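Local coordinates for A-type flavoprotein (Giardia intestinalis, PDB 2Q9U) that probably scavenges O2 by passing electrons from FMN in a flavodoxin-like domain to a diiron site in a beta-lactamase-like domain, at residues D371-K376 with V397-R402; N42-D47 with I166-D171. All blocks are in the same frame, centred on the assembly; numbering follows the deposited sequence.

Contact 1: residues D371-K376 with V397-R402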
ATOM      1  N   ASP A 371     -15.911  23.405 -19.043  1.00 15.42           N
ATOM      2  CA  ASP A 371     -15.675  24.733 -19.616  1.00 15.65           C
ATOM      3  C   ASP A 371     -14.164  24.986 -19.732  1.00 15.46           C
ATOM      4  O   ASP A 371     -13.527  25.569 -18.830  1.00 15.05           O
ATOM      5  CB  ASP A 371     -16.383  25.769 -18.730  1.00 15.46           C
ATOM      6  CG  ASP A 371     -16.151  27.211 -19.173  1.00 17.77           C
ATOM      7  OD1 ASP A 371     -15.595  27.443 -20.263  1.00 17.24           O
ATOM      8  OD2 ASP A 371     -16.541  28.126 -18.407  1.00 20.62           O
ATOM      9  N   VAL A 372     -13.574  24.502 -20.828  1.00 16.20           N
ATOM     10  CA  VAL A 372     -12.138  24.651 -21.034  1.00 16.08           C
ATOM     11  C   VAL A 372     -11.915  26.016 -21.721  1.00 17.24           C
ATOM     12  O   VAL A 372     -11.828  26.119 -22.936  1.00 16.81           O
ATOM     13  CB  VAL A 372     -11.505  23.483 -21.817  1.00 16.25           C
ATOM     14  CG1 VAL A 372      -9.956  23.616 -21.835  1.00 14.57           C
ATOM     15  CG2 VAL A 372     -11.912  22.115 -21.198  1.00 14.89           C
ATOM     16  N   TYR A 373     -11.847  27.051 -20.903  1.00 17.93           N
ATOM     17  CA  TYR A 373     -11.782  28.434 -21.365  1.00 18.78           C
ATOM     18  C   TYR A 373     -10.439  28.837 -21.998  1.00 20.47           C
ATOM     19  O   TYR A 373     -10.373  29.797 -22.773  1.00 20.27           O
ATOM     20  CB  TYR A 373     -12.119  29.361 -20.206  1.00 17.71           C
ATOM     21  CG  TYR A 373     -11.177  29.196 -19.034  1.00 17.76           C
ATOM     22  CD1 TYR A 373     -11.439  28.244 -18.036  1.00 16.19           C
ATOM     23  CD2 TYR A 373     -10.010  29.952 -18.944  1.00 16.41           C
ATOM     24  CE1 TYR A 373     -10.570  28.072 -16.968  1.00 15.26           C
ATOM     25  CE2 TYR A 373      -9.123  29.783 -17.874  1.00 16.19           C
ATOM     26  CZ  TYR A 373      -9.421  28.839 -16.888  1.00 15.93           C
ATOM     27  OH  TYR A 373      -8.553  28.676 -15.821  1.00 15.02           O
ATOM     28  N   ASP A 374      -9.375  28.126 -21.646  1.00 20.98           N
ATOM     29  CA  ASP A 374      -8.050  28.389 -22.197  1.00 23.17           C
ATOM     30  C   ASP A 374      -7.449  27.056 -22.653  1.00 24.32           C
ATOM     31  O   ASP A 374      -6.914  26.299 -21.835  1.00 24.92           O
ATOM     32  CB  ASP A 374      -7.187  29.032 -21.111  1.00 22.96           C
ATOM     33  CG  ASP A 374      -5.803  29.428 -21.597  1.00 26.00           C
ATOM     34  OD1 ASP A 374      -5.412  29.073 -22.734  1.00 25.84           O
ATOM     35  OD2 ASP A 374      -5.094  30.080 -20.800  1.00 27.68           O
ATOM     36  N   GLU A 375      -7.513  26.775 -23.948  1.00 23.94           N
ATOM     37  CA  GLU A 375      -7.049  25.486 -24.463  1.00 25.24           C
ATOM     38  C   GLU A 375      -5.540  25.351 -24.677  1.00 25.12           C
ATOM     39  O   GLU A 375      -5.073  24.294 -25.115  1.00 26.80           O
ATOM     40  CB  GLU A 375      -7.735  25.162 -25.768  1.00 24.89           C
ATOM     41  CG  GLU A 375      -9.238  25.057 -25.671  1.00 26.53           C
ATOM     42  CD  GLU A 375      -9.821  24.667 -27.001  1.00 27.25           C
ATOM     43  OE1 GLU A 375      -9.174  24.992 -28.024  1.00 31.45           O
ATOM     44  OE2 GLU A 375     -10.881  24.026 -27.043  1.00 25.73           O
ATOM     45  N   LYS A 376      -4.796  26.414 -24.410  1.00 24.52           N
ATOM     46  CA  LYS A 376      -3.353  26.366 -24.482  1.00 24.14           C
ATOM     47  C   LYS A 376      -2.781  25.888 -23.152  1.00 23.73           C
ATOM     48  O   LYS A 376      -1.811  25.124 -23.133  1.00 23.96           O
ATOM     49  CB  LYS A 376      -2.793  27.735 -24.842  1.00 24.30           C
ATOM     50  N   VAL A 397      -5.304  32.879 -10.066  1.00 14.69           N
ATOM     51  CA  VAL A 397      -6.185  33.971  -9.674  1.00 15.55           C
ATOM     52  C   VAL A 397      -7.422  33.913 -10.563  1.00 15.54           C
ATOM     53  O   VAL A 397      -8.552  33.965 -10.061  1.00 16.21           O
ATOM     54  CB  VAL A 397      -5.504  35.377  -9.786  1.00 15.21           C
ATOM     55  CG1 VAL A 397      -6.520  36.516  -9.409  1.00 15.36           C
ATOM     56  CG2 VAL A 397      -4.300  35.475  -8.885  1.00 16.06           C
ATOM     57  N   ASP A 398      -7.203  33.790 -11.878  1.00 15.42           N
ATOM     58  CA  ASP A 398      -8.269  33.802 -12.874  1.00 15.50           C
ATOM     59  C   ASP A 398      -9.172  32.577 -12.692  1.00 15.73           C
ATOM     60  O   ASP A 398     -10.399  32.661 -12.836  1.00 15.18           O
ATOM     61  CB  ASP A 398      -7.678  33.814 -14.302  1.00 15.62           C
ATOM     62  CG  ASP A 398      -8.755  33.624 -15.404  1.00 18.13           C
ATOM     63  OD1 ASP A 398      -9.563  34.548 -15.654  1.00 21.00           O
ATOM     64  OD2 ASP A 398      -8.803  32.565 -16.038  1.00 19.80           O
ATOM     65  N   LEU A 399      -8.555  31.435 -12.393  1.00 14.95           N
ATOM     66  CA  LEU A 399      -9.325  30.218 -12.163  1.00 13.93           C
ATOM     67  C   LEU A 399     -10.223  30.328 -10.937  1.00 13.31           C
ATOM     68  O   LEU A 399     -11.372  29.841 -10.954  1.00 13.99           O
ATOM     69  CB  LEU A 399      -8.392  29.001 -12.052  1.00 14.57           C
ATOM     70  CG  LEU A 399      -9.023  27.603 -11.931  1.00 12.68           C
ATOM     71  CD1 LEU A 399      -9.927  27.269 -13.115  1.00 14.22           C
ATOM     72  CD2 LEU A 399      -7.904  26.557 -11.817  1.00 13.20           C
ATOM     73  N   GLY A 400      -9.687  30.938  -9.876  1.00 13.11           N
ATOM     74  CA  GLY A 400     -10.417  31.199  -8.634  1.00 12.24           C
ATOM     75  C   GLY A 400     -11.611  32.124  -8.874  1.00 12.52           C
ATOM     76  O   GLY A 400     -12.734  31.862  -8.406  1.00 11.14           O
ATOM     77  N   LYS A 401     -11.363  33.234  -9.569  1.00 13.34           N
ATOM     78  CA  LYS A 401     -12.454  34.128 -10.015  1.00 14.15           C
ATOM     79  C   LYS A 401     -13.518  33.391 -10.820  1.00 13.79           C
ATOM     80  O   LYS A 401     -14.700  33.640 -10.608  1.00 13.85           O
ATOM     81  CB  LYS A 401     -11.953  35.327 -10.834  1.00 14.06           C
ATOM     82  CG  LYS A 401     -11.144  36.337 -10.007  1.00 18.07           C
ATOM     83  CD  LYS A 401     -10.483  37.345 -10.930  1.00 22.16           C
ATOM     84  CE  LYS A 401      -9.655  38.363 -10.152  1.00 26.97           C
ATOM     85  NZ  LYS A 401      -8.800  39.182 -11.107  1.00 27.54           N
ATOM     86  N   ARG A 402     -13.105  32.533 -11.762  1.00 13.91           N
ATOM     87  CA  ARG A 402     -14.052  31.715 -12.523  1.00 13.20           C
ATOM     88  C   ARG A 402     -14.825  30.709 -11.675  1.00 13.28           C
ATOM     89  O   ARG A 402     -15.990  30.453 -11.951  1.00 13.14           O
ATOM     90  CB  ARG A 402     -13.363  30.994 -13.674  1.00 14.21           C
ATOM     91  CG  ARG A 402     -12.931  31.923 -14.817  1.00 13.23           C
ATOM     92  CD  ARG A 402     -11.984  31.167 -15.759  1.00 15.31           C
ATOM     93  NE  ARG A 402     -11.489  32.001 -16.864  1.00 16.39           N
ATOM     94  CZ  ARG A 402     -12.189  32.289 -17.958  1.00 17.70           C
ATOM     95  NH1 ARG A 402     -13.422  31.835 -18.093  1.00 16.11           N
ATOM     96  NH2 ARG A 402     -11.653  33.054 -18.908  1.00 20.08           N
TER
HETATM   97  O   HOH W   1     -15.189  30.031 -16.726  1.00 21.82           O
HETATM   98  O   HOH W   2      -6.751  30.697 -15.674  1.00 11.93           O
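A cation-pi stack of R402 on Y373 carries this contact, which joins the loop between helix 356-367 and strand 378-381 to the C-terminal helix 386-409. The guanidinium lies flat over one face of the tyrosine ring, the planes only 11° apart, with R402 CZ 3.8 Å from the ring centroid. R402 runs extended from CG to NE (chi2 167°, chi3 -178°), which carries its CD more squarely over the ring in a CH-pi contact. Within the helix, D398 grips the same group one turn earlier: R402 NE donates in the guanidinium plane to D398 OD2 at 2.9 Å, a salt bridge that fixes the rotation of the stacked group. In this flavodoxin-like alpha/beta fold the loop leads into strand 378-381, an outermost strand of the parallel sheet, while L399 turns from the helix onto A310 and A312 of strand 310-314. L399 CD1 also meets the edge of the tyrosine, 3.3 Å from Y373 OH. Two waters extend the junction. One accepts from Y373 OH at 2.7 Å and donates to D398 OD2; the other links D371 OD2 with R402 NH1, themselves 4.9 Å apart.

Contact 2: residues N42-D47 with I166-D171. With FEO (mu-oxo-diiron), chain G.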
ATOM      1  N   ASN A  42     -26.600  -2.711   5.915  1.00  8.21           N
ATOM      2  CA  ASN A  42     -27.674  -2.642   6.870  1.00  8.30           C
ATOM      3  C   ASN A  42     -28.886  -3.386   6.322  1.00  8.96           C
ATOM      4  O   ASN A  42     -29.266  -3.203   5.163  1.00  9.38           O
ATOM      5  CB  ASN A  42     -28.031  -1.191   7.165  1.00  7.54           C
ATOM      6  CG  ASN A  42     -26.838  -0.371   7.661  1.00  9.66           C
ATOM      7  OD1 ASN A  42     -25.948  -0.873   8.364  1.00 10.06           O
ATOM      8  ND2 ASN A  42     -26.833   0.904   7.305  1.00  7.41           N
ATOM      9  N   SER A  43     -29.448  -4.244   7.172  1.00  9.20           N
ATOM     10  CA  SER A  43     -30.663  -4.995   6.903  1.00  8.38           C
ATOM     11  C   SER A  43     -31.534  -4.744   8.118  1.00  8.83           C
ATOM     12  O   SER A  43     -31.004  -4.500   9.178  1.00  8.76           O
ATOM     13  CB  SER A  43     -30.341  -6.491   6.818  1.00  7.73           C
ATOM     14  OG  SER A  43     -31.543  -7.254   6.740  1.00  9.64           O
ATOM     15  N   TYR A  44     -32.855  -4.833   7.972  1.00  8.81           N
ATOM     16  CA  TYR A  44     -33.748  -4.471   9.083  1.00  9.32           C
ATOM     17  C   TYR A  44     -34.803  -5.548   9.295  1.00 10.34           C
ATOM     18  O   TYR A  44     -35.273  -6.120   8.336  1.00 10.06           O
ATOM     19  CB  TYR A  44     -34.425  -3.120   8.827  1.00  9.98           C
ATOM     20  CG  TYR A  44     -33.392  -2.024   8.700  1.00  9.36           C
ATOM     21  CD1 TYR A  44     -32.832  -1.440   9.842  1.00  9.77           C
ATOM     22  CD2 TYR A  44     -32.903  -1.649   7.446  1.00  9.23           C
ATOM     23  CE1 TYR A  44     -31.833  -0.444   9.722  1.00 11.15           C
ATOM     24  CE2 TYR A  44     -31.904  -0.677   7.318  1.00  9.61           C
ATOM     25  CZ  TYR A  44     -31.377  -0.086   8.463  1.00  9.86           C
ATOM     26  OH  TYR A  44     -30.398   0.897   8.331  1.00 11.24           O
ATOM     27  N   PHE A  45     -35.139  -5.802  10.562  1.00  9.51           N
ATOM     28  CA  PHE A  45     -36.219  -6.708  10.886  1.00 11.03           C
ATOM     29  C   PHE A  45     -37.392  -5.938  11.478  1.00 10.91           C
ATOM     30  O   PHE A  45     -37.211  -5.191  12.442  1.00 11.55           O
ATOM     31  CB  PHE A  45     -35.745  -7.797  11.851  1.00 10.53           C
ATOM     32  CG  PHE A  45     -36.886  -8.597  12.425  1.00 12.06           C
ATOM     33  CD1 PHE A  45     -37.502  -9.602  11.670  1.00 13.05           C
ATOM     34  CD2 PHE A  45     -37.402  -8.280  13.688  1.00 12.44           C
ATOM     35  CE1 PHE A  45     -38.613 -10.307  12.187  1.00 13.87           C
ATOM     36  CE2 PHE A  45     -38.493  -8.982  14.208  1.00 15.10           C
ATOM     37  CZ  PHE A  45     -39.084 -10.003  13.474  1.00 13.08           C
ATOM     38  N   ILE A  46     -38.580  -6.132  10.899  1.00 11.62           N
ATOM     39  CA  ILE A  46     -39.809  -5.496  11.370  1.00 11.87           C
ATOM     40  C   ILE A  46     -40.651  -6.524  12.128  1.00 13.11           C
ATOM     41  O   ILE A  46     -41.107  -7.528  11.553  1.00 13.10           O
ATOM     42  CB  ILE A  46     -40.633  -4.878  10.227  1.00 12.27           C
ATOM     43  CG1 ILE A  46     -39.757  -3.924   9.407  1.00 11.55           C
ATOM     44  CG2 ILE A  46     -41.881  -4.121  10.817  1.00 12.53           C
ATOM     45  CD1 ILE A  46     -40.357  -3.548   8.057  1.00 10.86           C
ATOM     46  N   ASP A  47     -40.858  -6.259  13.413  1.00 13.28           N
ATOM     47  CA  ASP A  47     -41.630  -7.148  14.276  1.00 15.46           C
ATOM     48  C   ASP A  47     -43.105  -6.826  14.052  1.00 15.84           C
ATOM     49  O   ASP A  47     -43.641  -5.913  14.683  1.00 17.70           O
ATOM     50  CB  ASP A  47     -41.242  -6.893  15.744  1.00 15.53           C
ATOM     51  CG  ASP A  47     -42.043  -7.733  16.727  1.00 20.36           C
ATOM     52  OD1 ASP A  47     -42.820  -8.614  16.289  1.00 22.90           O
ATOM     53  OD2 ASP A  47     -41.890  -7.500  17.950  1.00 24.25           O
ATOM     54  N   ILE A 166     -41.261   5.695   7.859  1.00 13.24           N
ATOM     55  CA  ILE A 166     -39.896   5.204   7.608  1.00 12.93           C
ATOM     56  C   ILE A 166     -39.640   5.046   6.125  1.00 12.25           C
ATOM     57  O   ILE A 166     -40.407   4.387   5.413  1.00 13.64           O
ATOM     58  CB  ILE A 166     -39.655   3.812   8.213  1.00 13.45           C
ATOM     59  CG1 ILE A 166     -39.992   3.754   9.704  1.00 14.43           C
ATOM     60  CG2 ILE A 166     -38.180   3.385   8.016  1.00 14.24           C
ATOM     61  CD1 ILE A 166     -40.327   2.324  10.152  1.00 17.24           C
ATOM     62  N   LEU A 167     -38.526   5.597   5.661  1.00 11.48           N
ATOM     63  CA  LEU A 167     -38.067   5.314   4.322  1.00 10.98           C
ATOM     64  C   LEU A 167     -36.868   4.363   4.429  1.00 11.40           C
ATOM     65  O   LEU A 167     -35.812   4.731   4.987  1.00 12.53           O
ATOM     66  CB  LEU A 167     -37.662   6.614   3.615  1.00 11.09           C
ATOM     67  CG  LEU A 167     -37.203   6.432   2.164  1.00 11.74           C
ATOM     68  CD1 LEU A 167     -38.349   5.967   1.262  1.00 13.08           C
ATOM     69  CD2 LEU A 167     -36.535   7.693   1.577  1.00 11.38           C
ATOM     70  N   PHE A 168     -37.011   3.156   3.912  1.00 10.75           N
ATOM     71  CA  PHE A 168     -35.855   2.240   3.803  1.00 11.02           C
ATOM     72  C   PHE A 168     -35.218   2.555   2.458  1.00 11.10           C
ATOM     73  O   PHE A 168     -35.742   2.170   1.395  1.00 11.69           O
ATOM     74  CB  PHE A 168     -36.319   0.780   3.856  1.00 10.05           C
ATOM     75  CG  PHE A 168     -36.934   0.385   5.174  1.00 11.82           C
ATOM     76  CD1 PHE A 168     -36.131  -0.008   6.248  1.00 11.68           C
ATOM     77  CD2 PHE A 168     -38.317   0.373   5.332  1.00  9.17           C
ATOM     78  CE1 PHE A 168     -36.695  -0.381   7.480  1.00 12.38           C
ATOM     79  CE2 PHE A 168     -38.887  -0.007   6.541  1.00 10.35           C
ATOM     80  CZ  PHE A 168     -38.087  -0.383   7.619  1.00  9.55           C
ATOM     81  N   SER A 169     -34.126   3.311   2.485  1.00 10.91           N
ATOM     82  CA  SER A 169     -33.638   3.911   1.241  1.00 11.42           C
ATOM     83  C   SER A 169     -32.556   3.094   0.535  1.00 10.83           C
ATOM     84  O   SER A 169     -32.074   3.494  -0.508  1.00 10.39           O
ATOM     85  CB  SER A 169     -33.115   5.331   1.515  1.00 11.40           C
ATOM     86  OG  SER A 169     -32.114   5.283   2.521  1.00 10.43           O
ATOM     87  N   ASN A 170     -32.144   1.988   1.142  1.00 11.86           N
ATOM     88  CA  ASN A 170     -31.109   1.123   0.548  1.00 11.49           C
ATOM     89  C   ASN A 170     -29.820   1.966   0.315  1.00 12.14           C
ATOM     90  O   ASN A 170     -29.371   2.629   1.256  1.00 12.56           O
ATOM     91  CB  ASN A 170     -31.683   0.425  -0.713  1.00 11.48           C
ATOM     92  CG  ASN A 170     -30.757  -0.622  -1.294  1.00 13.28           C
ATOM     93  OD1 ASN A 170     -30.179  -0.424  -2.359  1.00 11.83           O
ATOM     94  ND2 ASN A 170     -30.608  -1.736  -0.594  1.00 11.06           N
ATOM     95  N   ASP A 171     -29.242   1.964  -0.884  1.00 12.33           N
ATOM     96  CA  ASP A 171     -28.020   2.715  -1.158  1.00 11.93           C
ATOM     97  C   ASP A 171     -28.253   4.210  -0.934  1.00 11.99           C
ATOM     98  O   ASP A 171     -27.340   4.965  -0.506  1.00 11.23           O
ATOM     99  CB  ASP A 171     -27.548   2.509  -2.603  1.00 11.91           C
ATOM    100  CG  ASP A 171     -26.708   1.231  -2.802  1.00 14.16           C
ATOM    101  OD1 ASP A 171     -26.086   0.680  -1.847  1.00 11.62           O
ATOM    102  OD2 ASP A 171     -26.665   0.796  -3.966  1.00 14.09           O
TER
HETATM  103 FE1  FEO G 701     -24.700  -0.800  -1.773  1.00 11.41          FE
HETATM  104 FE2  FEO G 701     -25.575  -0.512  -5.104  1.00 14.54          FE
HETATM  105  O   FEO G 701     -25.145  -1.566  -3.395  1.00 11.74           O
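Strand 44-46 and strand 166-170 belong to different sheets of the beta-lactamase-like domain and face each other without a backbone hydrogen bond, the CA atoms of Y44 and F168 being 8.8 Å apart. The CA atoms of I46 and I166 are 11.3 Å apart. Y44, I46 and F168 all send their CB atoms into the gap, a small, buried piece of the interface between the two sheets of the metallo-beta-lactamase sandwich. F168 reaches Y44 and I46, the two residues of strand 44-46 that point toward it. F168 CE1 comes 3.8 Å from Y44 CB, and F168 CZ lies 3.9 Å from I46 CD1, whose side chain approaches from the opposite direction. The Y44 and F168 rings are inclined at 50°, with centroids 5.7 Å apart, neither stacked nor edge-to-face. I166 CG2 lies over one face of the phenylalanine, toward its rim. Y44 CG lies anti to its carbonyl carbon (chi1 -61°), which lays the ring beside F168, while the hydroxyl bonds to the carbonyl oxygen of S228. Beyond F168, D171 bridges the two irons: D171 OD1 binds FE1 and OD2 binds FE2, each at 2.0 Å. H90, H230 and D89 share FE1; H85, H152 and E87 share FE2. With no hydrogen bond or salt bridge across the strands, the contact is held by apolar packing alone; D171, three residues past F168, takes no part in it.

How the contacts relate
From the N terminus, strand 39-46 in one sheet of the beta-lactamase-like sandwich enters contact 2, whose partner follows 119 residues later on strand 166-170 of the other sheet. That long loop closes within the beta-lactamase-like domain, where its two sheets meet. The chain then runs on into the flavodoxin-like domain, where contact 1 closes a much shorter loop, K376 and V397 being 21 positions apart, and ties the C-terminal helix 386-409 to the loop before strand 378-381. The two closures are in series, neither nested nor crossed. Contacts 1 and 2 lie on opposite sides of the chain's centre, with about 45 Å between the centres of contact 1 and contact 2, and do not touch.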